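Local coordinates for protein interferon (Danio rerio, PDB 3PIV) that probably acts as a secreted antiviral cytokine that signals by binding a cell-surface cytokine receptor, as type I interferons do, at residues I63-A68 against E138-V143; T14-N19 against L86-R91; V56-H61 against R118-L123. All coordinates share one frame; numbering follows the deposited sequence.

Contact 1 (I63-A68 against E138-V143); sequences IHLMDA and EQIRRV
With CG of L65 set trans to its backbone N (chi1 -178°) and the CG2 branch of I140 trans to the N of its own residue, two methyls are turned toward each other between the helices: CD2 of L65 lies 3.6 Å from CG2 of I140. The same I140 methyl is 4.0 Å from the branch point CG of L65, so it lies along the CG-CD2 arm of the leucine. M66 arrives by another route. Its chain bends at chi2 (-66°), carrying SD to 4.1 Å from CG2 of I140 and passing the isoleucine in the reverse direction. One methyl thus serves two buried partners across backbones whose CA atoms, L65 to I140, are 8.6 Å apart. This is core packing in the helical bundle of a type I interferon, where the end of helix 48-66 meets helix 134-158. L127 of helix 111-129 touches both L65 and I140, while F85 and L86 of helix 79-101 pack on M66. Next to I140, R141 reaches back about one turn in its own helix to form a salt bridge: NH1 donates to the syn lone pair of E138 OE1 at 3.0 Å, in the guanidinium plane; NH2 of R141 reaches the carbonyls of L21 and G26.

Contact 2 (T14-N19 against L86-R91); sequences TTESLN and LNILHR
S17 presents its CB to two neighbours at once, CG2 of I88 at 3.8 Å and CD2 of L89 at 3.9 Å, so a small residue of one helix rests against two adjacent branched ones of the other. The orientations differ. S17 and I88 both aim their CB atoms across the interface, and their CA atoms are 6.7 Å apart, a close approach that the short serine allows. The CB of L89 leaves its helix obliquely, and it is the methyl CD2 at the end of the side chain that reaches the serine. At S17 the hydroxyl is rotated between the backbone N and the carbonyl carbon (chi1 70°), which folds OG back onto its own helix: it bonds to the carbonyl O of I13, and the surface offered to the other helix is mainly the CB carbon. Helices 10-23 and 79-101 run nearly antiparallel here, 155° between their directions with the local axes 9.8 Å apart, as two members of the helical cytokine bundle; the disulfide of C4 and C99 also ties the start of the chain to helix 79-101. I13 touches both I88 and L89, and L89 continues inward to I62 and I63 of helix 48-66. E16 is arranged differently from its neighbour. Its chain runs out extended and crosses I88 at about a right angle, bringing the carboxylate oxygen OE1 to 4.0 Å from both CG1 and CD1 of the isoleucine. On this exposed flank R91 NH1 stays 6.4 Å from E16 OE1, which leaves at most a long-range attraction, and the guanidinium of R91 instead has the O of N87 3.5 Å above one face, toward its rim.

Contact 3 (V56-H61 against R118-L123); sequences VLTLDH and RHFRTL
H61 sets its CB squarely over one face of the F120 ring, 3.4 Å from the centroid and only 9° off the ring normal, a CH-pi contact that forms the tight part of this interface. The imidazole beyond CB lies nearly parallel to the phenyl ring, planes at 15°, but is slid well to one side: the centroids are 5.0 Å apart and the rings barely overlap. Beside this, T58 meets F120 more lightly. Its methyl CG2 is trans to the backbone N and approaches CE2 at 4.0 Å, the two side chains crossing at about a right angle, while OG1 is bonded to the carbonyl O of F54 within its own helix. The looser side is the imidazole itself, slid off the phenyl ring on a residue that is partly exposed; the nearest atom of the H61 side chain is about 3 Å from a bound nickel ion. Inward, F120 goes on to I62 and L65 of helix 48-66 and to the ring of H147 on helix 134-158. T58 touches H147 and M151 of that same helix, and L59, facing away from F120, also packs on M151.

Overall arrangement
All three contacts lie within one interferon alpha/beta domain and join five of its helices. Contacts 1 and 3 share helix 48-66, their centres about 10 Å apart: contact 1 packs it on helix 134-158 and contact 3 on helix 111-129. Contact 2 joins helices 10-23 and 79-101; its centre is about 13 Å from that of contact 1 and about 16 Å from that of contact 3. Along the chain the segments interleave, 14-19, 56-61, 63-68, 86-91, 118-123, 138-143, so each contact brings together helices far apart in sequence. L89 CD2 meets L59 CD2 at 3.7 Å and L65 CD2 meets L123 CD1 at 3.9 Å, making the contacts parts of one largely buried bundle interior.

Contact 1 (I63-A68 against E138-V143)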
ATOM      1  N   ILE A  63       1.300  -0.095   5.475  1.00 14.71           N
ATOM      2  CA  ILE A  63       1.639  -0.670   6.772  1.00 12.62           C
ATOM      3  C   ILE A  63       1.056   0.200   7.883  1.00 12.14           C
ATOM      4  O   ILE A  63       0.401  -0.286   8.794  1.00 12.02           O
ATOM      5  CB  ILE A  63       3.165  -0.814   6.955  1.00 11.05           C
ATOM      6  CG1 ILE A  63       3.706  -1.881   5.999  1.00 13.39           C
ATOM      7  CG2 ILE A  63       3.490  -1.136   8.395  1.00 13.69           C
ATOM      8  CD1 ILE A  63       5.105  -1.616   5.491  1.00 13.75           C
ATOM      9  N   HIS A  64       1.257   1.501   7.763  1.00 13.69           N
ATOM     10  CA  HIS A  64       0.823   2.425   8.793  1.00 15.69           C
ATOM     11  C   HIS A  64      -0.688   2.462   8.938  1.00 16.19           C
ATOM     12  O   HIS A  64      -1.213   2.527  10.059  1.00 13.19           O
ATOM     13  CB  HIS A  64       1.400   3.807   8.516  1.00 15.04           C
ATOM     14  CG  HIS A  64       2.893   3.845   8.616  1.00 18.10           C
ATOM     15  ND1 HIS A  64       3.667   4.771   7.957  1.00 22.06           N
ATOM     16  CD2 HIS A  64       3.752   3.049   9.301  1.00 15.78           C
ATOM     17  CE1 HIS A  64       4.945   4.555   8.239  1.00 22.42           C
ATOM     18  NE2 HIS A  64       5.021   3.516   9.050  1.00 22.22           N
ATOM     19  N   LEU A  65      -1.379   2.395   7.806  1.00 13.69           N
ATOM     20  CA  LEU A  65      -2.843   2.419   7.793  1.00 13.42           C
ATOM     21  C   LEU A  65      -3.409   1.192   8.494  1.00 12.20           C
ATOM     22  O   LEU A  65      -4.390   1.285   9.244  1.00 12.81           O
ATOM     23  CB  LEU A  65      -3.357   2.467   6.347  1.00 13.14           C
ATOM     24  CG  LEU A  65      -4.867   2.553   6.114  1.00 14.49           C
ATOM     25  CD1 LEU A  65      -5.464   3.748   6.834  1.00 20.46           C
ATOM     26  CD2 LEU A  65      -5.186   2.607   4.630  1.00 17.67           C
ATOM     27  N   MET A  66      -2.782   0.042   8.252  1.00 13.48           N
ATOM     28  CA  MET A  66      -3.350  -1.251   8.655  1.00 12.18           C
ATOM     29  C   MET A  66      -2.950  -1.635  10.073  1.00 13.22           C
ATOM     30  O   MET A  66      -3.558  -2.509  10.676  1.00 14.58           O
ATOM     31  CB  MET A  66      -2.929  -2.353   7.673  1.00  8.50           C
ATOM     32  CG  MET A  66      -3.550  -2.202   6.270  1.00 11.12           C
ATOM     33  SD  MET A  66      -5.332  -2.419   6.261  1.00 16.95           S
ATOM     34  CE  MET A  66      -5.505  -4.196   6.383  1.00  9.50           C
ATOM     35  N   ASP A  67      -1.915  -0.974  10.585  1.00 11.62           N
ATOM     36  CA  ASP A  67      -1.377  -1.228  11.919  1.00 11.68           C
ATOM     37  C   ASP A  67      -2.265  -0.514  12.925  1.00 14.38           C
ATOM     38  O   ASP A  67      -1.838   0.446  13.559  1.00 16.15           O
ATOM     39  CB  ASP A  67       0.064  -0.687  11.990  1.00 12.22           C
ATOM     40  CG  ASP A  67       0.790  -1.049  13.303  1.00 17.20           C
ATOM     41  OD1 ASP A  67       0.336  -1.959  14.027  1.00 12.43           O
ATOM     42  OD2 ASP A  67       1.834  -0.418  13.603  1.00 13.46           O
ATOM     43  N   ALA A  68      -3.506  -0.976  13.059  1.00 15.22           N
ATOM     44  CA  ALA A  68      -4.516  -0.241  13.819  1.00 16.36           C
ATOM     45  C   ALA A  68      -5.446  -1.158  14.614  1.00 15.76           C
ATOM     46  O   ALA A  68      -6.645  -0.920  14.696  1.00 14.91           O
ATOM     47  CB  ALA A  68      -5.334   0.667  12.878  1.00 12.83           C
ATOM     48  N   GLU A 138     -13.799  -2.024   5.597  1.00 21.26           N
ATOM     49  CA  GLU A 138     -13.905  -2.827   4.386  1.00 23.33           C
ATOM     50  C   GLU A 138     -13.620  -2.007   3.131  1.00 20.21           C
ATOM     51  O   GLU A 138     -13.080  -2.532   2.157  1.00 22.43           O
ATOM     52  CB  GLU A 138     -15.262  -3.523   4.314  1.00 23.60           C
ATOM     53  CG  GLU A 138     -15.429  -4.607   5.354  1.00 21.87           C
ATOM     54  CD  GLU A 138     -14.505  -5.800   5.121  1.00 28.00           C
ATOM     55  OE1 GLU A 138     -13.893  -5.892   4.029  1.00 26.42           O
ATOM     56  OE2 GLU A 138     -14.400  -6.661   6.022  1.00 24.79           O
ATOM     57  N   GLN A 139     -13.952  -0.722   3.160  1.00 17.82           N
ATOM     58  CA  GLN A 139     -13.540   0.156   2.075  1.00 20.33           C
ATOM     59  C   GLN A 139     -12.018   0.252   2.053  1.00 21.57           C
ATOM     60  O   GLN A 139     -11.406   0.088   1.004  1.00 19.42           O
ATOM     61  CB  GLN A 139     -14.151   1.539   2.209  1.00 18.73           C
ATOM     62  CG  GLN A 139     -15.603   1.568   1.822  1.00 24.24           C
ATOM     63  CD  GLN A 139     -15.817   1.027   0.419  1.00 27.66           C
ATOM     64  OE1 GLN A 139     -15.413   1.653  -0.563  1.00 29.56           O
ATOM     65  NE2 GLN A 139     -16.461  -0.137   0.319  1.00 20.10           N
ATOM     66  N   ILE A 140     -11.404   0.510   3.207  1.00 18.91           N
ATOM     67  CA  ILE A 140      -9.948   0.596   3.258  1.00 15.70           C
ATOM     68  C   ILE A 140      -9.307  -0.692   2.717  1.00 15.95           C
ATOM     69  O   ILE A 140      -8.390  -0.644   1.897  1.00 14.82           O
ATOM     70  CB  ILE A 140      -9.424   0.930   4.686  1.00 17.47           C
ATOM     71  CG1 ILE A 140      -9.352   2.447   4.890  1.00 17.60           C
ATOM     72  CG2 ILE A 140      -8.034   0.346   4.905  1.00 11.48           C
ATOM     73  CD1 ILE A 140     -10.543   3.224   4.407  1.00 17.71           C
ATOM     74  N   ARG A 141      -9.812  -1.835   3.162  1.00 13.48           N
ATOM     75  CA  ARG A 141      -9.329  -3.124   2.705  1.00 15.46           C
ATOM     76  C   ARG A 141      -9.479  -3.289   1.175  1.00 18.89           C
ATOM     77  O   ARG A 141      -8.548  -3.730   0.483  1.00 16.49           O
ATOM     78  CB  ARG A 141     -10.068  -4.224   3.456  1.00 13.42           C
ATOM     79  CG  ARG A 141      -9.690  -5.615   3.070  1.00 17.37           C
ATOM     80  CD  ARG A 141     -10.299  -6.592   4.042  1.00 21.71           C
ATOM     81  NE  ARG A 141     -10.108  -7.969   3.622  1.00 28.11           N
ATOM     82  CZ  ARG A 141     -11.097  -8.798   3.312  1.00 23.96           C
ATOM     83  NH1 ARG A 141     -12.351  -8.384   3.382  1.00 25.84           N
ATOM     84  NH2 ARG A 141     -10.826 -10.043   2.951  1.00 23.93           N
ATOM     85  N   ARG A 142     -10.640  -2.930   0.643  1.00 14.69           N
ATOM     86  CA  ARG A 142     -10.830  -3.016  -0.809  1.00 17.14           C
ATOM     87  C   ARG A 142      -9.846  -2.080  -1.525  1.00 19.16           C
ATOM     88  O   ARG A 142      -9.254  -2.464  -2.529  1.00 17.77           O
ATOM     89  CB  ARG A 142     -12.267  -2.697  -1.210  1.00 18.09           C
ATOM     90  CG  ARG A 142     -12.518  -2.728  -2.746  1.00 22.99           C
ATOM     91  CD  ARG A 142     -12.098  -4.052  -3.366  1.00 22.71           C
ATOM     92  NE  ARG A 142     -12.190  -4.070  -4.831  1.00 26.67           N
ATOM     93  CZ  ARG A 142     -11.246  -3.607  -5.651  1.00 27.71           C
ATOM     94  NH1 ARG A 142     -10.135  -3.072  -5.157  1.00 23.67           N
ATOM     95  NH2 ARG A 142     -11.414  -3.667  -6.970  1.00 32.21           N
ATOM     96  N   VAL A 143      -9.649  -0.876  -0.985  1.00 15.31           N
ATOM     97  CA  VAL A 143      -8.719   0.101  -1.565  1.00 15.81           C
ATOM     98  C   VAL A 143      -7.277  -0.420  -1.584  1.00 15.13           C
ATOM     99  O   VAL A 143      -6.584  -0.301  -2.587  1.00 12.76           O
ATOM    100  CB  VAL A 143      -8.770   1.475  -0.840  1.00 16.68           C
ATOM    101  CG1 VAL A 143      -7.523   2.302  -1.149  1.00 15.01           C
ATOM    102  CG2 VAL A 143     -10.030   2.245  -1.232  1.00 22.13           C
TER

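Contact 2 (T14-N19 against L86-R91)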
ATOM      1  N   THR A  14       3.342  -9.710  -3.998  1.00 22.45           N
ATOM      2  CA  THR A  14       1.994  -9.411  -4.450  1.00 24.02           C
ATOM      3  C   THR A  14       1.026 -10.543  -4.137  1.00 20.00           C
ATOM      4  O   THR A  14      -0.030 -10.326  -3.559  1.00 18.73           O
ATOM      5  CB  THR A  14       1.966  -9.139  -5.964  1.00 23.06           C
ATOM      6  OG1 THR A  14       2.778  -7.991  -6.267  1.00 20.22           O
ATOM      7  CG2 THR A  14       0.547  -8.915  -6.428  1.00 25.53           C
ATOM      8  N   THR A  15       1.387 -11.752  -4.546  1.00 20.95           N
ATOM      9  CA  THR A  15       0.553 -12.923  -4.328  1.00 22.96           C
ATOM     10  C   THR A  15       0.316 -13.213  -2.840  1.00 21.64           C
ATOM     11  O   THR A  15      -0.826 -13.339  -2.392  1.00 19.17           O
ATOM     12  CB  THR A  15       1.199 -14.165  -4.964  1.00 28.24           C
ATOM     13  OG1 THR A  15       1.238 -14.005  -6.388  1.00 32.30           O
ATOM     14  CG2 THR A  15       0.405 -15.403  -4.611  1.00 30.78           C
ATOM     15  N   GLU A  16       1.396 -13.327  -2.079  1.00 21.59           N
ATOM     16  CA  GLU A  16       1.256 -13.638  -0.660  1.00 23.66           C
ATOM     17  C   GLU A  16       0.472 -12.542   0.077  1.00 22.10           C
ATOM     18  O   GLU A  16      -0.415 -12.843   0.873  1.00 20.89           O
ATOM     19  CB  GLU A  16       2.621 -13.870  -0.012  1.00 21.41           C
ATOM     20  CG  GLU A  16       3.396 -15.019  -0.621  1.00 32.20           C
ATOM     21  CD  GLU A  16       4.706 -15.320   0.113  1.00 48.37           C
ATOM     22  OE1 GLU A  16       5.255 -14.419   0.791  1.00 47.24           O
ATOM     23  OE2 GLU A  16       5.195 -16.469   0.003  1.00 56.02           O
ATOM     24  N   SER A  17       0.766 -11.275  -0.211  1.00 22.30           N
ATOM     25  CA  SER A  17       0.092 -10.179   0.504  1.00 24.83           C
ATOM     26  C   SER A  17      -1.400 -10.120   0.185  1.00 20.84           C
ATOM     27  O   SER A  17      -2.226  -9.918   1.082  1.00 18.10           O
ATOM     28  CB  SER A  17       0.773  -8.819   0.251  1.00 16.58           C
ATOM     29  OG  SER A  17       0.580  -8.368  -1.081  1.00 18.61           O
ATOM     30  N   LEU A  18      -1.738 -10.296  -1.095  1.00 17.69           N
ATOM     31  CA  LEU A  18      -3.133 -10.356  -1.522  1.00 17.93           C
ATOM     32  C   LEU A  18      -3.837 -11.557  -0.920  1.00 20.12           C
ATOM     33  O   LEU A  18      -5.018 -11.499  -0.597  1.00 18.68           O
ATOM     34  CB  LEU A  18      -3.245 -10.406  -3.057  1.00 19.19           C
ATOM     35  CG  LEU A  18      -2.989  -9.066  -3.760  1.00 19.34           C
ATOM     36  CD1 LEU A  18      -2.841  -9.262  -5.273  1.00 22.06           C
ATOM     37  CD2 LEU A  18      -4.108  -8.066  -3.426  1.00 17.29           C
ATOM     38  N   ASN A  19      -3.101 -12.652  -0.768  1.00 22.31           N
ATOM     39  CA  ASN A  19      -3.618 -13.795  -0.030  1.00 22.14           C
ATOM     40  C   ASN A  19      -3.988 -13.494   1.418  1.00 20.77           C
ATOM     41  O   ASN A  19      -5.046 -13.913   1.893  1.00 22.86           O
ATOM     42  CB  ASN A  19      -2.642 -14.957  -0.082  1.00 23.34           C
ATOM     43  CG  ASN A  19      -3.206 -16.125  -0.833  1.00 38.73           C
ATOM     44  OD1 ASN A  19      -4.137 -16.785  -0.359  1.00 39.93           O
ATOM     45  ND2 ASN A  19      -2.671 -16.380  -2.029  1.00 43.69           N
ATOM     46  N   LEU A  86       1.311  -6.977   7.632  1.00 14.27           N
ATOM     47  CA  LEU A  86       2.215  -5.887   7.952  1.00 18.44           C
ATOM     48  C   LEU A  86       3.658  -6.303   7.728  1.00 19.07           C
ATOM     49  O   LEU A  86       4.464  -5.540   7.197  1.00 17.40           O
ATOM     50  CB  LEU A  86       2.068  -5.488   9.424  1.00 14.29           C
ATOM     51  CG  LEU A  86       0.728  -4.942   9.892  1.00 12.74           C
ATOM     52  CD1 LEU A  86       0.831  -4.505  11.380  1.00 15.54           C
ATOM     53  CD2 LEU A  86       0.329  -3.780   9.003  1.00  7.86           C
ATOM     54  N   ASN A  87       3.970  -7.516   8.163  1.00 22.76           N
ATOM     55  CA  ASN A  87       5.336  -8.022   8.149  1.00 21.93           C
ATOM     56  C   ASN A  87       5.830  -8.319   6.746  1.00 21.40           C
ATOM     57  O   ASN A  87       6.950  -7.985   6.389  1.00 22.79           O
ATOM     58  CB  ASN A  87       5.427  -9.276   9.019  1.00 24.56           C
ATOM     59  CG  ASN A  87       5.542  -8.942  10.490  1.00 37.40           C
ATOM     60  OD1 ASN A  87       6.025  -7.863  10.855  1.00 39.07           O
ATOM     61  ND2 ASN A  87       5.112  -9.862  11.347  1.00 36.57           N
ATOM     62  N   ILE A  88       4.988  -8.951   5.945  1.00 21.29           N
ATOM     63  CA  ILE A  88       5.380  -9.253   4.581  1.00 21.34           C
ATOM     64  C   ILE A  88       5.737  -7.943   3.867  1.00 18.79           C
ATOM     65  O   ILE A  88       6.786  -7.815   3.237  1.00 16.01           O
ATOM     66  CB  ILE A  88       4.285 -10.077   3.854  1.00 20.27           C
ATOM     67  CG1 ILE A  88       4.911 -11.059   2.867  1.00 35.59           C
ATOM     68  CG2 ILE A  88       3.284  -9.190   3.143  1.00 18.45           C
ATOM     69  CD1 ILE A  88       5.242 -10.445   1.530  1.00 30.65           C
ATOM     70  N   LEU A  89       4.887  -6.940   4.007  1.00 17.58           N
ATOM     71  CA  LEU A  89       5.149  -5.675   3.336  1.00 16.49           C
ATOM     72  C   LEU A  89       6.340  -4.921   3.948  1.00 17.27           C
ATOM     73  O   LEU A  89       7.029  -4.177   3.252  1.00 15.62           O
ATOM     74  CB  LEU A  89       3.892  -4.793   3.317  1.00 14.22           C
ATOM     75  CG  LEU A  89       2.631  -5.359   2.635  1.00 14.72           C
ATOM     76  CD1 LEU A  89       1.520  -4.320   2.685  1.00 14.17           C
ATOM     77  CD2 LEU A  89       2.897  -5.733   1.199  1.00 18.88           C
ATOM     78  N   HIS A  90       6.589  -5.096   5.246  1.00 17.63           N
ATOM     79  CA  HIS A  90       7.668  -4.327   5.869  1.00 14.53           C
ATOM     80  C   HIS A  90       9.015  -4.851   5.422  1.00 16.64           C
ATOM     81  O   HIS A  90       9.952  -4.087   5.216  1.00 16.83           O
ATOM     82  CB  HIS A  90       7.604  -4.329   7.405  1.00 15.56           C
ATOM     83  CG  HIS A  90       8.848  -3.778   8.037  1.00 20.69           C
ATOM     84  ND1 HIS A  90       9.173  -2.437   7.991  1.00 24.80           N
ATOM     85  CD2 HIS A  90       9.867  -4.385   8.688  1.00 22.17           C
ATOM     86  CE1 HIS A  90      10.332  -2.242   8.595  1.00 20.86           C
ATOM     87  NE2 HIS A  90      10.777  -3.410   9.028  1.00 21.10           N
ATOM     88  N   ARG A  91       9.113  -6.170   5.291  1.00 16.64           N
ATOM     89  CA  ARG A  91      10.355  -6.786   4.825  1.00 21.32           C
ATOM     90  C   ARG A  91      10.731  -6.387   3.394  1.00 19.77           C
ATOM     91  O   ARG A  91      11.882  -6.088   3.123  1.00 22.00           O
ATOM     92  CB  ARG A  91      10.271  -8.303   4.930  1.00 25.03           C
ATOM     93  CG  ARG A  91      10.053  -8.814   6.339  1.00 32.49           C
ATOM     94  CD  ARG A  91       9.788 -10.310   6.311  1.00 37.80           C
ATOM     95  NE  ARG A  91       9.019 -10.744   7.473  1.00 43.51           N
ATOM     96  CZ  ARG A  91       7.964 -11.551   7.410  1.00 46.61           C
ATOM     97  NH1 ARG A  91       7.545 -12.022   6.233  1.00 40.37           N
ATOM     98  NH2 ARG A  91       7.328 -11.890   8.527  1.00 49.18           N
TER

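Contact 3 (V56-H61 against R118-L123)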
ATOM      1  N   VAL A  56       8.332   2.187  -1.966  1.00 13.35           N
ATOM      2  CA  VAL A  56       8.654   2.272  -0.546  1.00 16.76           C
ATOM      3  C   VAL A  56       7.665   3.163   0.176  1.00 12.94           C
ATOM      4  O   VAL A  56       7.154   2.778   1.219  1.00 12.93           O
ATOM      5  CB  VAL A  56      10.067   2.792  -0.275  1.00 15.64           C
ATOM      6  CG1 VAL A  56      10.272   3.022   1.246  1.00 14.19           C
ATOM      7  CG2 VAL A  56      11.081   1.813  -0.802  1.00 16.01           C
ATOM      8  N   LEU A  57       7.389   4.340  -0.386  1.00 12.41           N
ATOM      9  CA  LEU A  57       6.439   5.271   0.210  1.00 12.92           C
ATOM     10  C   LEU A  57       5.080   4.625   0.415  1.00 14.91           C
ATOM     11  O   LEU A  57       4.522   4.684   1.508  1.00 15.88           O
ATOM     12  CB  LEU A  57       6.281   6.531  -0.653  1.00 19.13           C
ATOM     13  CG  LEU A  57       7.434   7.533  -0.622  1.00 16.44           C
ATOM     14  CD1 LEU A  57       7.189   8.589  -1.646  1.00 16.53           C
ATOM     15  CD2 LEU A  57       7.614   8.146   0.790  1.00 17.78           C
ATOM     16  N   THR A  58       4.560   4.001  -0.638  1.00 10.99           N
ATOM     17  CA  THR A  58       3.247   3.380  -0.589  1.00 14.92           C
ATOM     18  C   THR A  58       3.184   2.171   0.362  1.00 14.30           C
ATOM     19  O   THR A  58       2.228   2.023   1.137  1.00 14.71           O
ATOM     20  CB  THR A  58       2.748   2.996  -2.012  1.00 12.42           C
ATOM     21  OG1 THR A  58       2.982   4.091  -2.913  1.00 12.85           O
ATOM     22  CG2 THR A  58       1.271   2.708  -1.970  1.00 13.30           C
ATOM     23  N   LEU A  59       4.199   1.314   0.310  1.00 13.58           N
ATOM     24  CA  LEU A  59       4.254   0.187   1.227  1.00 13.97           C
ATOM     25  C   LEU A  59       4.176   0.695   2.660  1.00 11.02           C
ATOM     26  O   LEU A  59       3.458   0.158   3.501  1.00 13.45           O
ATOM     27  CB  LEU A  59       5.549  -0.619   1.025  1.00 13.01           C
ATOM     28  CG  LEU A  59       5.643  -1.536  -0.207  1.00 14.00           C
ATOM     29  CD1 LEU A  59       7.076  -1.965  -0.387  1.00 16.07           C
ATOM     30  CD2 LEU A  59       4.729  -2.768  -0.109  1.00 12.48           C
ATOM     31  N   ASP A  60       4.917   1.748   2.939  1.00 10.55           N
ATOM     32  CA  ASP A  60       5.001   2.216   4.310  1.00 15.36           C
ATOM     33  C   ASP A  60       3.673   2.815   4.743  1.00 12.17           C
ATOM     34  O   ASP A  60       3.279   2.667   5.898  1.00 11.87           O
ATOM     35  CB  ASP A  60       6.146   3.209   4.491  1.00 12.90           C
ATOM     36  CG  ASP A  60       7.522   2.538   4.537  1.00 16.79           C
ATOM     37  OD1 ASP A  60       7.624   1.299   4.550  1.00 14.73           O
ATOM     38  OD2 ASP A  60       8.522   3.277   4.550  1.00 19.08           O
ATOM     39  N   HIS A  61       2.966   3.442   3.801  1.00 12.22           N
ATOM     40  CA  HIS A  61       1.662   4.029   4.084  1.00 10.56           C
ATOM     41  C   HIS A  61       0.636   2.955   4.370  1.00 12.53           C
ATOM     42  O   HIS A  61      -0.181   3.091   5.273  1.00 13.31           O
ATOM     43  CB  HIS A  61       1.181   4.907   2.912  1.00 13.84           C
ATOM     44  CG  HIS A  61       1.729   6.300   2.944  1.00 15.20           C
ATOM     45  ND1 HIS A  61       2.361   6.886   1.865  1.00 15.98           N
ATOM     46  CD2 HIS A  61       1.767   7.215   3.941  1.00 15.06           C
ATOM     47  CE1 HIS A  61       2.747   8.107   2.193  1.00 16.98           C
ATOM     48  NE2 HIS A  61       2.416   8.321   3.457  1.00 16.84           N
ATOM     49  N   ARG A 118      -1.293  12.427   0.473  1.00 21.74           N
ATOM     50  CA  ARG A 118      -2.618  13.026   0.429  1.00 24.13           C
ATOM     51  C   ARG A 118      -3.724  11.957   0.338  1.00 25.52           C
ATOM     52  O   ARG A 118      -4.756  12.036   1.016  1.00 24.47           O
ATOM     53  CB  ARG A 118      -2.671  13.977  -0.764  1.00 25.16           C
ATOM     54  CG  ARG A 118      -3.905  14.832  -0.879  1.00 29.93           C
ATOM     55  CD  ARG A 118      -3.777  15.749  -2.110  1.00 30.82           C
ATOM     56  NE  ARG A 118      -2.876  16.878  -1.873  1.00 31.99           N
ATOM     57  CZ  ARG A 118      -2.021  17.363  -2.768  1.00 28.15           C
ATOM     58  NH1 ARG A 118      -1.920  16.818  -3.976  1.00 22.80           N
ATOM     59  NH2 ARG A 118      -1.263  18.401  -2.454  1.00 28.10           N
ATOM     60  N   HIS A 119      -3.513  10.950  -0.502  1.00 19.41           N
ATOM     61  CA  HIS A 119      -4.493   9.880  -0.606  1.00 17.65           C
ATOM     62  C   HIS A 119      -4.636   9.088   0.704  1.00 15.99           C
ATOM     63  O   HIS A 119      -5.743   8.814   1.163  1.00 13.55           O
ATOM     64  CB  HIS A 119      -4.151   8.955  -1.774  1.00 16.15           C
ATOM     65  CG  HIS A 119      -4.831   7.626  -1.709  1.00 15.21           C
ATOM     66  ND1 HIS A 119      -6.197   7.481  -1.826  1.00 19.19           N
ATOM     67  CD2 HIS A 119      -4.334   6.377  -1.538  1.00 14.78           C
ATOM     68  CE1 HIS A 119      -6.512   6.200  -1.743  1.00 16.48           C
ATOM     69  NE2 HIS A 119      -5.402   5.510  -1.555  1.00 19.73           N
ATOM     70  N   PHE A 120      -3.523   8.727   1.325  1.00 16.53           N
ATOM     71  CA  PHE A 120      -3.619   7.943   2.548  1.00 17.44           C
ATOM     72  C   PHE A 120      -4.196   8.743   3.703  1.00 17.92           C
ATOM     73  O   PHE A 120      -4.870   8.192   4.564  1.00 18.00           O
ATOM     74  CB  PHE A 120      -2.282   7.281   2.894  1.00 16.08           C
ATOM     75  CG  PHE A 120      -2.061   6.015   2.141  1.00 14.31           C
ATOM     76  CD1 PHE A 120      -2.487   4.799   2.668  1.00 13.62           C
ATOM     77  CD2 PHE A 120      -1.506   6.041   0.873  1.00 12.67           C
ATOM     78  CE1 PHE A 120      -2.322   3.620   1.954  1.00 14.54           C
ATOM     79  CE2 PHE A 120      -1.339   4.868   0.143  1.00 10.60           C
ATOM     80  CZ  PHE A 120      -1.746   3.650   0.686  1.00 13.53           C
ATOM     81  N   ARG A 121      -3.955  10.031   3.702  1.00 16.92           N
ATOM     82  CA  ARG A 121      -4.587  10.951   4.622  1.00 26.86           C
ATOM     83  C   ARG A 121      -6.084  10.867   4.513  1.00 25.81           C
ATOM     84  O   ARG A 121      -6.788  10.811   5.500  1.00 21.64           O
ATOM     85  CB  ARG A 121      -4.217  12.379   4.297  1.00 24.89           C
ATOM     86  CG  ARG A 121      -3.279  12.981   5.169  1.00 40.40           C
ATOM     87  CD  ARG A 121      -3.635  12.926   6.634  1.00 53.42           C
ATOM     88  NE  ARG A 121      -2.419  12.833   7.429  1.00 64.32           N
ATOM     89  CZ  ARG A 121      -2.087  13.595   8.458  1.00 63.76           C
ATOM     90  NH1 ARG A 121      -2.905  14.535   8.918  1.00 59.50           N
ATOM     91  NH2 ARG A 121      -0.911  13.381   9.038  1.00 57.88           N
ATOM     92  N   THR A 122      -6.531  10.877   3.273  1.00 22.52           N
ATOM     93  CA  THR A 122      -7.965  10.823   2.999  1.00 25.12           C
ATOM     94  C   THR A 122      -8.572   9.557   3.582  1.00 25.06           C
ATOM     95  O   THR A 122      -9.648   9.585   4.197  1.00 20.11           O
ATOM     96  CB  THR A 122      -8.248  10.866   1.485  1.00 25.14           C
ATOM     97  OG1 THR A 122      -7.883  12.150   0.971  1.00 24.72           O
ATOM     98  CG2 THR A 122      -9.709  10.606   1.205  1.00 23.79           C
ATOM     99  N   LEU A 123      -7.875   8.442   3.379  1.00 19.51           N
ATOM    100  CA  LEU A 123      -8.361   7.149   3.848  1.00 17.51           C
ATOM    101  C   LEU A 123      -8.483   7.162   5.367  1.00 19.33           C
ATOM    102  O   LEU A 123      -9.482   6.735   5.918  1.00 21.11           O
ATOM    103  CB  LEU A 123      -7.414   6.029   3.410  1.00 15.84           C
ATOM    104  CG  LEU A 123      -7.315   5.789   1.905  1.00 18.42           C
ATOM    105  CD1 LEU A 123      -6.234   4.744   1.584  1.00 15.27           C
ATOM    106  CD2 LEU A 123      -8.670   5.328   1.389  1.00 14.32           C
TER